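Local coordinates for protein exotoxin 6 (Staphylococcus aureus subsp. aureus Mu50, PDB 4ZYS) that is a staphylococcal superantigen-like exotoxin, probably secreted to act on host defence proteins and possibly a sugar-binding protein, at residues K60-V71 / G88-Q96. Numbering follows the deposited sequence.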
# COMPACT_ATOMS: atom_id res chain seq x y z
N LYS A 60 15.15 5.58 6.10
CA LYS A 60 14.56 6.74 5.42
C LYS A 60 14.23 7.89 6.39
O LYS A 60 14.26 9.07 5.99
CB LYS A 60 13.27 6.30 4.71
CG LYS A 60 12.78 7.24 3.62
CD LYS A 60 11.73 6.53 2.78
CE LYS A 60 10.78 7.50 2.14
NZ LYS A 60 9.85 6.79 1.24
N PHE A 61 13.86 7.55 7.63
CA PHE A 61 13.44 8.53 8.61
C PHE A 61 14.47 8.69 9.70
O PHE A 61 15.11 7.71 10.11
CB PHE A 61 12.05 8.16 9.20
CG PHE A 61 11.05 7.91 8.09
CD1 PHE A 61 10.44 8.97 7.43
CD2 PHE A 61 10.82 6.62 7.62
CE1 PHE A 61 9.60 8.74 6.32
CE2 PHE A 61 10.00 6.39 6.51
CZ PHE A 61 9.38 7.46 5.88
N LYS A 62 14.66 9.94 10.15
CA LYS A 62 15.59 10.27 11.24
C LYS A 62 14.98 9.83 12.59
O LYS A 62 13.75 9.72 12.70
CB LYS A 62 15.94 11.78 11.24
CG LYS A 62 14.74 12.73 11.34
CD LYS A 62 15.11 14.01 12.08
CE LYS A 62 14.38 15.22 11.55
NZ LYS A 62 14.58 16.40 12.43
N ASP A 63 15.82 9.60 13.60
CA ASP A 63 15.31 9.25 14.92
C ASP A 63 14.65 10.49 15.50
O ASP A 63 15.05 11.62 15.20
CB ASP A 63 16.44 8.70 15.82
CG ASP A 63 16.88 7.30 15.41
OD1 ASP A 63 16.14 6.32 15.75
OD2 ASP A 63 17.95 7.17 14.76
N GLY A 64 13.61 10.27 16.29
CA GLY A 64 12.87 11.38 16.86
C GLY A 64 11.81 11.90 15.91
O GLY A 64 11.28 11.15 15.08
N ASP A 65 11.50 13.20 16.05
CA ASP A 65 10.47 13.91 15.32
C ASP A 65 10.69 13.93 13.80
O ASP A 65 11.69 14.46 13.32
CB ASP A 65 10.39 15.36 15.84
CG ASP A 65 9.29 16.24 15.24
OD1 ASP A 65 8.60 15.78 14.31
OD2 ASP A 65 9.12 17.37 15.69
N ASN A 66 9.69 13.40 13.07
CA ASN A 66 9.55 13.46 11.61
C ASN A 66 8.22 14.15 11.36
O ASN A 66 7.18 13.53 11.56
CB ASN A 66 9.60 12.07 10.97
CG ASN A 66 10.97 11.44 10.97
OD1 ASN A 66 11.72 11.53 9.99
ND2 ASN A 66 11.33 10.81 12.07
N SER A 67 8.24 15.45 11.01
CA SER A 67 6.98 16.20 10.83
C SER A 67 6.63 16.51 9.37
O SER A 67 5.87 17.45 9.11
CB SER A 67 7.04 17.50 11.63
OG SER A 67 6.73 17.23 12.98
N ASN A 68 7.13 15.70 8.43
CA ASN A 68 6.90 15.88 6.99
C ASN A 68 6.51 14.53 6.37
O ASN A 68 7.04 14.12 5.34
CB ASN A 68 8.21 16.43 6.35
CG ASN A 68 9.40 15.48 6.50
OD1 ASN A 68 9.51 14.67 7.45
ND2 ASN A 68 10.28 15.49 5.51
N ILE A 69 5.62 13.80 7.03
CA ILE A 69 5.32 12.46 6.57
C ILE A 69 3.86 12.30 6.24
O ILE A 69 3.01 13.06 6.72
CB ILE A 69 5.77 11.37 7.61
CG1 ILE A 69 5.16 11.59 9.02
CG2 ILE A 69 7.28 11.26 7.69
CD1 ILE A 69 4.92 10.31 9.85
N ASP A 70 3.57 11.30 5.39
CA ASP A 70 2.22 10.84 5.08
C ASP A 70 2.12 9.44 5.59
O ASP A 70 3.12 8.71 5.58
CB ASP A 70 1.90 10.91 3.58
CG ASP A 70 1.94 12.30 2.99
OD1 ASP A 70 1.98 13.29 3.77
OD2 ASP A 70 1.95 12.42 1.74
N VAL A 71 0.94 9.04 6.08
CA VAL A 71 0.79 7.69 6.60
C VAL A 71 -0.42 7.05 5.95
O VAL A 71 -1.41 7.72 5.65
CB VAL A 71 0.74 7.61 8.16
CG1 VAL A 71 2.00 8.20 8.78
CG2 VAL A 71 -0.51 8.28 8.74
N GLY A 88 4.78 -0.50 7.43
CA GLY A 88 5.12 0.36 6.30
C GLY A 88 4.14 1.48 6.07
O GLY A 88 3.56 2.02 7.03
N GLY A 89 3.95 1.84 4.81
CA GLY A 89 3.05 2.90 4.38
C GLY A 89 3.38 4.29 4.88
O GLY A 89 2.49 5.15 4.96
N VAL A 90 4.66 4.51 5.26
CA VAL A 90 5.16 5.81 5.74
C VAL A 90 6.04 6.36 4.65
O VAL A 90 7.02 5.74 4.25
CB VAL A 90 5.87 5.80 7.13
CG1 VAL A 90 6.15 7.23 7.60
CG2 VAL A 90 5.01 5.05 8.16
N THR A 91 5.62 7.50 4.12
CA THR A 91 6.27 8.18 3.00
C THR A 91 6.52 9.67 3.35
O THR A 91 6.04 10.16 4.37
CB THR A 91 5.37 8.05 1.73
OG1 THR A 91 4.06 8.53 2.03
CG2 THR A 91 5.27 6.63 1.19
N LYS A 92 7.30 10.37 2.49
CA LYS A 92 7.57 11.80 2.62
C LYS A 92 6.38 12.54 2.03
O LYS A 92 5.85 12.13 1.00
CB LYS A 92 8.88 12.20 1.89
CG LYS A 92 10.15 11.46 2.33
CD LYS A 92 10.69 11.89 3.72
CE LYS A 92 11.76 10.95 4.24
NZ LYS A 92 12.63 11.59 5.27
N THR A 93 5.94 13.60 2.70
CA THR A 93 4.83 14.40 2.24
C THR A 93 5.22 15.18 0.96
O THR A 93 6.42 15.39 0.72
CB THR A 93 4.35 15.32 3.36
OG1 THR A 93 3.01 15.69 3.05
CG2 THR A 93 5.22 16.59 3.51
N ASN A 94 4.22 15.64 0.19
CA ASN A 94 4.47 16.43 -1.02
C ASN A 94 5.06 17.78 -0.67
O ASN A 94 4.73 18.38 0.37
CB ASN A 94 3.17 16.63 -1.84
CG ASN A 94 2.71 15.43 -2.64
OD1 ASN A 94 3.24 14.31 -2.53
ND2 ASN A 94 1.75 15.64 -3.53
N SER A 95 5.91 18.30 -1.58
CA SER A 95 6.48 19.63 -1.46
C SER A 95 5.38 20.63 -1.79
O SER A 95 4.36 20.24 -2.36
CB SER A 95 7.69 19.77 -2.39
OG SER A 95 7.42 19.20 -3.66
N GLN A 96 5.54 21.89 -1.40
CA GLN A 96 4.54 22.94 -1.64
C GLN A 96 4.13 23.05 -3.14
O GLN A 96 2.92 23.10 -3.38
CB GLN A 96 5.04 24.31 -1.10
CG GLN A 96 3.92 25.22 -0.57
CD GLN A 96 3.05 24.60 0.50
OE1 GLN A 96 3.51 23.97 1.45
NE2 GLN A 96 1.74 24.78 0.37
O HOH W 1 11.19 12.59 7.47
O HOH W 2 13.04 14.73 5.01
O HOH W 3 1.30 14.50 0.31
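Asp70 and Thr91 exchange both backbone bonds, Asp70 N to Thr91 O at 2.9 Å and Thr91 N to Asp70 O at 3.1 Å, forming the hydrogen-bonded pair between antiparallel strands. Ile69 with Lys92 and Val71 with Val90 are the flanking non-hydrogen-bonded pairs. Beyond the Ile69-Lys92 pair, Thr93 N donates to Asn68 O at 2.9 Å. Crossing the Asp70 side chain at about a right angle, Thr93 donates OG1 to Asp70 OD1 at 2.7 Å, on the syn side of the carboxylate; a chi1 of -159° swings OG1 over to this carboxylate while CG2 of Thr93 packs against Asn68, 3.6 Å from Asn68 O. On the side of the sheet where Val71 and Val90 point, Val90 CG1 lies off-centre over the Phe61 ring, 4.1 Å from its centroid, and also touches Ile69 CD1. Val90 O meets the edge of the same ring. These strands form the hairpin 69-74/84-92 of the OB-fold domain, and the chain turns a corner at Asn68, bringing the preceding strand 64-67 beside strand 27-34. Lys92 bends at chi2 (-74°) and runs past Phe61 in the opposite direction, so that NZ donates to Lys60 O at 3.1 Å. Water 1 accepts from this ammonium and donates to Asn66 OD1 and Asn68 OD1, while water 2 accepts from NZ and Asn68 ND2. Within the loop, Asn66 ND2 grips Lys62 O at 2.7 Å, which helps to fix the amide. Farther out, Asp70 OD2 forms a salt bridge with Lys125, whose NZ also bonds Thr91 OG1, and Asp127 of strand 127-129, in the beta-grasp region of the chain, takes both Lys60 NZ and Lys92 N on OD2.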